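PDB 5WLH: LbaCas13a H328A (C2c2) from Lachnospiraceae bacterium NK4A179, which binds pre-crRNA and, as an A-cleaving Cas13a (C2c2) CRISPR nuclease, probably uses the bound guide to cut RNA. Local coordinates for residues Ala672-Pro676 and Cys809-Met813; Ala785-Phe789 and Tyr842-Leu846. One frame throughout, in Å; residues are numbered along the deposited sequence.

Contact 1. Residues Ala672-Pro676 and Cys809-Met813; sequences ASQVP and CQLIM. With nucleotides of chain B.
The side-chain amide of Gln674 is a flat plate between protein and guide RNA. Met813 CB comes in from one side, obliquely past the oxygen, 3.6 Å from Gln674 OE1, while the ribose of A32 of chain B lies over the opposite face, its C1' 3.5 Å from Gln674 NE2. The bend at chi2 (-83°) carries the amide alongside this ribose, with OE1 still beside Met813. Gln674 is modelled in two conformers, so this describes one of them; in it, NE2 makes a weak hydrogen bond to the O2 of a cytosine elsewhere in the RNA.

The second amide, that of Gln810, works through its edge. Its chain runs extended beyond CG (chi2 160°), and NE2 donates to the backbone Ser673 O at 2.9 Å, with an N-H...O angle of 159°. The oxygen sits close to the amide plane, although NE2 approaches tilted from the plane of the carbonyl it binds. At its other end, Gln810 OE1 accepts a weak bond from Gln930.

Next along the loop, Gln674 O is buried with no hydrogen-bonding partner; Cys809 CB lies 3.7 Å from it. Beyond that carbonyl the contact turns apolar and looser: Val675 CG2 reaches Cys809 CB at 4.3 Å, and Pro676 CG stands 4.4 Å from Met813 CE.

Cys809, Gln810 and Met813 line one face of helix 805-813 and back the loop, whose far side meets the guide. There Val675 O lies 3.1 Å from C5' of G33 of chain B. The atoms of A32 and G33 nearest the loop belong to sugar and phosphate, and a loop backed by a helix in this way fits a surface that cradles the pre-crRNA in this Cas13a.

Contact 2. Residues Ala785-Phe789 and Tyr842-Leu846; sequences AENDF and YKMLL. With nucleotides of chain B.
Phe789 and Leu845 form the dense centre of this contact, sliding past each other in opposite directions. Leu845 CB sits squarely over one face of the Phe789 ring, 3.6 Å from its centroid and 12° off the normal, a textbook CH-pi contact, while Leu845 CD1 tucks against Phe789 CB. The ring reaches this spot because its CG swings away from the backbone N (chi1 -161°) and across to the neighbouring helix.

Tyr842 completes the packing with a T-shaped pair: the edge of Phe789 is turned to the Tyr842 face, centroids 5.6 Å apart and planes at 84°. Phe789 CE1 also approaches Tyr842 O at 3.2 Å, and Leu846 CD1 meets the ring edge in its plane, 4.0 Å from Phe789 CZ. An alanine in place of Phe789 is likely to open a gap between the helices, leaving Leu845 CB without a ring beneath it and the Tyr842 face without its aromatic partner.

Toward solvent the fit slackens. Glu786 only skirts Leu845, with OE2 4.1 Å from Leu845 CD2. Tyr842 OH and Asp788 OD1 are 2.8 Å apart, yet the angle is too poor for a hydrogen bond; OD1 has a long, weak ion pair with Arg792. Both segments follow unmodelled stretches, and Ala785 and Tyr842 are the first residues built after them.

Lys843 and Met844, which follow Tyr842, face the RNA. Met844 CE lies over the base of G43 of chain B, 3.3 Å from its C4, and Lys843 NZ lies beside the phosphate of A32 of chain B and near the G43 base. Here the first turns of two helices are joined by an aromatic-aliphatic core, one of them carrying RNA-facing side chains on its other flank.

In the fold
Contact 1 and contact 2 have centres about 14 Å apart and interleave along the chain: helix 805-813 follows helix 786-799 and precedes helix 843-861. That middle helix joins them directly. Its Ile812 CG2 packs on Phe789 CE1 and its Cys809 SG on Leu846 CD1, while Pro676 CG of the loop rests on Leu846 CD2, each pair 3.9 Å apart. Nearer the RNA, Met813 CE touches Lys843 CG at 3.6 Å. Both contacts also meet A32 of chain B: Gln674 lies against its ribose, and Lys843 NZ lies beside its phosphate. The loop and these helices pack together on one side of the RNA here.

Contact 1. Residues Ala672-Pro676 and Cys809-Met813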
loop_
_atom_site.group_PDB
_atom_site.type_symbol
_atom_site.label_atom_id
_atom_site.label_comp_id
_atom_site.label_asym_id
_atom_site.label_seq_id
_atom_site.Cartn_x
_atom_site.Cartn_y
_atom_site.Cartn_z
ATOM N N ALA A 672 0.589 17.752 11.135
ATOM C CA ALA A 672 1.144 16.471 11.528
ATOM C C ALA A 672 0.247 15.351 11.033
ATOM O O ALA A 672 -0.983 15.484 10.991
ATOM C CB ALA A 672 1.297 16.386 13.048
ATOM N N SER A 673 0.868 14.244 10.649
ATOM C CA SER A 673 0.073 13.113 10.223
ATOM C C SER A 673 -0.538 12.397 11.432
ATOM O O SER A 673 -0.176 12.642 12.597
ATOM C CB SER A 673 0.929 12.129 9.431
ATOM O OG SER A 673 1.822 11.549 10.328
ATOM N N GLN A 674 -1.465 11.486 11.130
ATOM C CA GLN A 674 -2.118 10.622 12.117
ATOM C C GLN A 674 -2.702 11.436 13.269
ATOM O O GLN A 674 -2.636 11.044 14.434
ATOM C CB GLN A 674 -1.172 9.533 12.630
ATOM C CG GLN A 674 -0.888 8.395 11.626
ATOM C CD GLN A 674 -1.957 7.295 11.596
ATOM O OE1 GLN A 674 -2.948 7.343 12.322
ATOM N NE2 GLN A 674 -1.744 6.288 10.749
ATOM N N VAL A 675 -3.239 12.597 12.935
ATOM C CA VAL A 675 -4.258 13.268 13.736
ATOM C C VAL A 675 -5.596 13.070 13.033
ATOM O O VAL A 675 -5.670 13.283 11.814
ATOM C CB VAL A 675 -3.937 14.753 13.907
ATOM C CG1 VAL A 675 -5.053 15.439 14.679
ATOM C CG2 VAL A 675 -2.596 14.927 14.625
ATOM N N PRO A 676 -6.654 12.654 13.731
ATOM C CA PRO A 676 -7.952 12.487 13.069
ATOM C C PRO A 676 -8.343 13.718 12.271
ATOM O O PRO A 676 -8.158 14.856 12.717
ATOM C CB PRO A 676 -8.914 12.247 14.239
ATOM C CG PRO A 676 -8.088 11.618 15.269
ATOM C CD PRO A 676 -6.705 12.250 15.147
ATOM N N CYS A 809 -1.564 11.918 19.824
ATOM C CA CYS A 809 -2.480 11.229 18.920
ATOM C C CYS A 809 -1.773 10.130 18.147
ATOM O O CYS A 809 -2.315 9.035 17.975
ATOM C CB CYS A 809 -3.105 12.202 17.922
ATOM S SG CYS A 809 -4.319 13.340 18.612
ATOM N N GLN A 810 -0.575 10.423 17.644
ATOM C CA GLN A 810 0.149 9.431 16.854
ATOM C C GLN A 810 0.493 8.209 17.694
ATOM O O GLN A 810 0.338 7.068 17.240
ATOM C CB GLN A 810 1.416 10.057 16.273
ATOM C CG GLN A 810 1.143 11.190 15.315
ATOM C CD GLN A 810 2.340 12.084 15.124
ATOM O OE1 GLN A 810 3.372 11.912 15.771
ATOM N NE2 GLN A 810 2.224 13.028 14.207
ATOM N N LEU A 811 0.945 8.429 18.927
ATOM C CA LEU A 811 1.325 7.310 19.780
ATOM C C LEU A 811 0.108 6.504 20.202
ATOM O O LEU A 811 0.207 5.285 20.375
ATOM C CB LEU A 811 2.102 7.812 20.994
ATOM C CG LEU A 811 3.466 8.405 20.628
ATOM C CD1 LEU A 811 4.159 8.955 21.852
ATOM C CD2 LEU A 811 4.342 7.372 19.926
ATOM N N ILE A 812 -1.050 7.155 20.335
ATOM C CA ILE A 812 -2.286 6.429 20.608
ATOM C C ILE A 812 -2.696 5.595 19.403
ATOM O O ILE A 812 -2.995 4.402 19.528
ATOM C CB ILE A 812 -3.403 7.403 21.026
ATOM C CG1 ILE A 812 -3.224 7.776 22.488
ATOM C CG2 ILE A 812 -4.769 6.778 20.798
ATOM C CD1 ILE A 812 -3.341 6.586 23.425
ATOM N N MET A 813 -2.710 6.202 18.213
ATOM C CA MET A 813 -3.131 5.475 17.020
ATOM C C MET A 813 -2.186 4.323 16.687
ATOM O O MET A 813 -2.562 3.434 15.912
ATOM C CB MET A 813 -3.243 6.428 15.823
ATOM C CG MET A 813 -4.492 7.321 15.810
ATOM S SD MET A 813 -6.061 6.436 15.623
ATOM C CE MET A 813 -6.894 7.459 14.398
ATOM P P A B 32 -9.041 4.265 8.929
ATOM O OP1 A B 32 -10.291 4.462 9.720
ATOM O OP2 A B 32 -9.141 3.987 7.475
ATOM O "O5'" A B 32 -8.092 5.543 9.094
ATOM C "C5'" A B 32 -7.682 5.979 10.384
ATOM C "C4'" A B 32 -6.523 6.934 10.292
ATOM O "O4'" A B 32 -5.344 6.237 9.821
ATOM C "C3'" A B 32 -6.706 8.087 9.319
ATOM O "O3'" A B 32 -7.388 9.151 9.952
ATOM C "C2'" A B 32 -5.281 8.438 8.932
ATOM O "O2'" A B 32 -4.693 9.225 9.956
ATOM C "C1'" A B 32 -4.607 7.061 8.943
ATOM N N9 A B 32 -4.572 6.401 7.619
ATOM C C8 A B 32 -5.537 5.574 7.088
ATOM N N7 A B 32 -5.246 5.093 5.901
ATOM C C5 A B 32 -3.991 5.630 5.634
ATOM C C6 A B 32 -3.122 5.494 4.527
ATOM N N6 A B 32 -3.415 4.755 3.447
ATOM N N1 A B 32 -1.951 6.165 4.558
ATOM C C2 A B 32 -1.663 6.902 5.644
ATOM N N3 A B 32 -2.401 7.099 6.737
ATOM C C4 A B 32 -3.564 6.432 6.674
ATOM P P G B 33 -8.327 10.143 9.139
ATOM O OP1 G B 33 -9.034 10.915 10.199
ATOM O OP2 G B 33 -9.123 9.438 8.086
ATOM O "O5'" G B 33 -7.335 11.114 8.380
ATOM C "C5'" G B 33 -6.385 11.889 9.094
ATOM C "C4'" G B 33 -5.424 12.538 8.136
ATOM O "O4'" G B 33 -4.634 11.503 7.465
ATOM C "C3'" G B 33 -6.093 13.345 7.020
ATOM O "O3'" G B 33 -5.328 14.505 6.753
ATOM C "C2'" G B 33 -5.980 12.412 5.822
ATOM O "O2'" G B 33 -6.042 13.030 4.557
ATOM C "C1'" G B 33 -4.629 11.779 6.086
ATOM N N9 G B 33 -4.410 10.592 5.248
ATOM C C8 G B 33 -3.358 10.419 4.374
ATOM N N7 G B 33 -3.469 9.326 3.660
ATOM C C5 G B 33 -4.679 8.783 4.052
ATOM C C6 G B 33 -5.321 7.605 3.615
ATOM O O6 G B 33 -4.936 6.780 2.774
ATOM N N1 G B 33 -6.520 7.408 4.271
ATOM C C2 G B 33 -7.046 8.232 5.236
ATOM N N2 G B 33 -8.221 7.859 5.755
ATOM N N3 G B 33 -6.461 9.335 5.655
ATOM C C4 G B 33 -5.284 9.556 5.026
#

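Contact 2. Residues Ala785-Phe789 and Tyr842-Leu846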
loop_
_atom_site.group_PDB
_atom_site.type_symbol
_atom_site.label_atom_id
_atom_site.label_comp_id
_atom_site.label_asym_id
_atom_site.label_seq_id
_atom_site.Cartn_x
_atom_site.Cartn_y
_atom_site.Cartn_z
ATOM N N ALA A 785 -11.936 0.557 29.223
ATOM C CA ALA A 785 -11.482 1.184 27.973
ATOM C C ALA A 785 -11.047 2.626 28.207
ATOM O O ALA A 785 -9.933 3.018 27.846
ATOM C CB ALA A 785 -12.575 1.134 26.916
ATOM N N GLU A 786 -11.931 3.425 28.808
ATOM C CA GLU A 786 -11.580 4.813 29.076
ATOM C C GLU A 786 -10.452 4.904 30.094
ATOM O O GLU A 786 -9.595 5.791 30.000
ATOM C CB GLU A 786 -12.805 5.590 29.549
ATOM C CG GLU A 786 -12.657 7.095 29.408
ATOM C CD GLU A 786 -13.939 7.769 28.963
ATOM O OE1 GLU A 786 -13.944 9.010 28.819
ATOM O OE2 GLU A 786 -14.941 7.053 28.754
ATOM N N ASN A 787 -10.430 3.996 31.074
ATOM C CA ASN A 787 -9.287 3.938 31.980
ATOM C C ASN A 787 -8.030 3.512 31.234
ATOM O O ASN A 787 -6.939 4.044 31.481
ATOM C CB ASN A 787 -9.571 2.984 33.144
ATOM C CG ASN A 787 -8.348 2.766 34.026
ATOM O OD1 ASN A 787 -7.896 3.681 34.713
ATOM N ND2 ASN A 787 -7.801 1.551 33.999
ATOM N N ASP A 788 -8.167 2.550 30.320
ATOM C CA ASP A 788 -7.053 2.140 29.473
ATOM C C ASP A 788 -6.535 3.318 28.659
ATOM O O ASP A 788 -5.349 3.668 28.723
ATOM C CB ASP A 788 -7.507 1.004 28.553
ATOM C CG ASP A 788 -6.466 -0.085 28.411
ATOM O OD1 ASP A 788 -5.276 0.246 28.222
ATOM O OD2 ASP A 788 -6.845 -1.275 28.488
ATOM N N PHE A 789 -7.426 3.943 27.887
ATOM C CA PHE A 789 -7.113 5.148 27.132
ATOM C C PHE A 789 -6.345 6.156 27.976
ATOM O O PHE A 789 -5.219 6.541 27.639
ATOM C CB PHE A 789 -8.417 5.755 26.605
ATOM C CG PHE A 789 -8.232 6.711 25.464
ATOM C CD1 PHE A 789 -8.079 6.244 24.165
ATOM C CD2 PHE A 789 -8.227 8.081 25.687
ATOM C CE1 PHE A 789 -7.912 7.128 23.111
ATOM C CE2 PHE A 789 -8.059 8.973 24.633
ATOM C CZ PHE A 789 -7.902 8.494 23.345
ATOM N N TYR A 842 -10.821 2.897 20.945
ATOM C CA TYR A 842 -9.655 3.763 21.080
ATOM C C TYR A 842 -9.699 4.921 20.097
ATOM O O TYR A 842 -9.339 6.049 20.436
ATOM C CB TYR A 842 -8.368 2.970 20.876
ATOM C CG TYR A 842 -7.740 2.535 22.170
ATOM C CD1 TYR A 842 -8.526 2.298 23.291
ATOM C CD2 TYR A 842 -6.367 2.369 22.279
ATOM C CE1 TYR A 842 -7.965 1.903 24.481
ATOM C CE2 TYR A 842 -5.797 1.972 23.465
ATOM C CZ TYR A 842 -6.602 1.743 24.565
ATOM O OH TYR A 842 -6.050 1.345 25.757
ATOM N N LYS A 843 -10.127 4.632 18.869
ATOM C CA LYS A 843 -10.320 5.702 17.901
ATOM C C LYS A 843 -11.487 6.596 18.305
ATOM O O LYS A 843 -11.401 7.825 18.203
ATOM C CB LYS A 843 -10.539 5.118 16.505
ATOM C CG LYS A 843 -10.046 6.010 15.376
ATOM C CD LYS A 843 -9.891 5.240 14.071
ATOM C CE LYS A 843 -11.245 4.934 13.453
ATOM N NZ LYS A 843 -11.136 4.527 12.027
ATOM N N MET A 844 -12.581 5.999 18.782
ATOM C CA MET A 844 -13.734 6.793 19.197
ATOM C C MET A 844 -13.398 7.688 20.369
ATOM O O MET A 844 -13.844 8.837 20.426
ATOM C CB MET A 844 -14.896 5.887 19.568
ATOM C CG MET A 844 -15.598 5.410 18.360
ATOM S SD MET A 844 -14.326 4.769 17.269
ATOM C CE MET A 844 -15.285 3.602 16.352
ATOM N N LEU A 845 -12.649 7.163 21.335
ATOM C CA LEU A 845 -12.254 7.975 22.475
ATOM C C LEU A 845 -11.390 9.144 22.031
ATOM O O LEU A 845 -11.493 10.245 22.580
ATOM C CB LEU A 845 -11.528 7.115 23.505
ATOM C CG LEU A 845 -12.473 6.206 24.296
ATOM C CD1 LEU A 845 -11.721 5.405 25.341
ATOM C CD2 LEU A 845 -13.565 7.041 24.935
ATOM N N LEU A 846 -10.539 8.939 21.028
ATOM C CA LEU A 846 -9.750 10.060 20.539
ATOM C C LEU A 846 -10.643 11.097 19.864
ATOM O O LEU A 846 -10.535 12.296 20.146
ATOM C CB LEU A 846 -8.664 9.561 19.590
ATOM C CG LEU A 846 -7.535 10.530 19.266
ATOM C CD1 LEU A 846 -6.904 11.084 20.534
ATOM C CD2 LEU A 846 -6.494 9.818 18.400
ATOM P P G B 43 -21.402 4.891 15.800
ATOM O OP1 G B 43 -22.256 4.970 17.006
ATOM O OP2 G B 43 -20.621 6.080 15.372
ATOM O "O5'" G B 43 -20.371 3.710 16.070
ATOM C "C5'" G B 43 -20.795 2.449 16.568
ATOM C "C4'" G B 43 -19.768 1.386 16.269
ATOM O "O4'" G B 43 -19.515 1.373 14.834
ATOM C "C3'" G B 43 -18.392 1.613 16.889
ATOM O "O3'" G B 43 -18.275 1.160 18.231
ATOM C "C2'" G B 43 -17.464 0.905 15.910
ATOM O "O2'" G B 43 -17.535 -0.504 16.087
ATOM C "C1'" G B 43 -18.129 1.251 14.583
ATOM N N9 G B 43 -17.647 2.544 14.045
ATOM C C8 G B 43 -18.352 3.720 14.078
ATOM N N7 G B 43 -17.737 4.735 13.545
ATOM C C5 G B 43 -16.529 4.210 13.122
ATOM C C6 G B 43 -15.444 4.856 12.469
ATOM O O6 G B 43 -15.336 6.042 12.125
ATOM N N1 G B 43 -14.409 3.964 12.218
ATOM C C2 G B 43 -14.422 2.631 12.554
ATOM N N2 G B 43 -13.325 1.933 12.227
ATOM N N3 G B 43 -15.427 2.020 13.165
ATOM C C4 G B 43 -16.457 2.856 13.408
ATOM P P A B 32 -9.041 4.265 8.929
ATOM O OP1 A B 32 -10.291 4.462 9.720
ATOM O OP2 A B 32 -9.141 3.987 7.475
ATOM O "O5'" A B 32 -8.092 5.543 9.094
ATOM C "C5'" A B 32 -7.682 5.979 10.384
ATOM C "C4'" A B 32 -6.523 6.934 10.292
ATOM O "O4'" A B 32 -5.344 6.237 9.821
ATOM C "C3'" A B 32 -6.706 8.087 9.319
ATOM O "O3'" A B 32 -7.388 9.151 9.952
ATOM C "C2'" A B 32 -5.281 8.438 8.932
ATOM O "O2'" A B 32 -4.693 9.225 9.956
ATOM C "C1'" A B 32 -4.607 7.061 8.943
ATOM N N9 A B 32 -4.572 6.401 7.619
ATOM C C8 A B 32 -5.537 5.574 7.088
ATOM N N7 A B 32 -5.246 5.093 5.901
ATOM C C5 A B 32 -3.991 5.630 5.634
ATOM C C6 A B 32 -3.122 5.494 4.527
ATOM N N6 A B 32 -3.415 4.755 3.447
ATOM N N1 A B 32 -1.951 6.165 4.558
ATOM C C2 A B 32 -1.663 6.902 5.644
ATOM N N3 A B 32 -2.401 7.099 6.737
ATOM C C4 A B 32 -3.564 6.432 6.674
#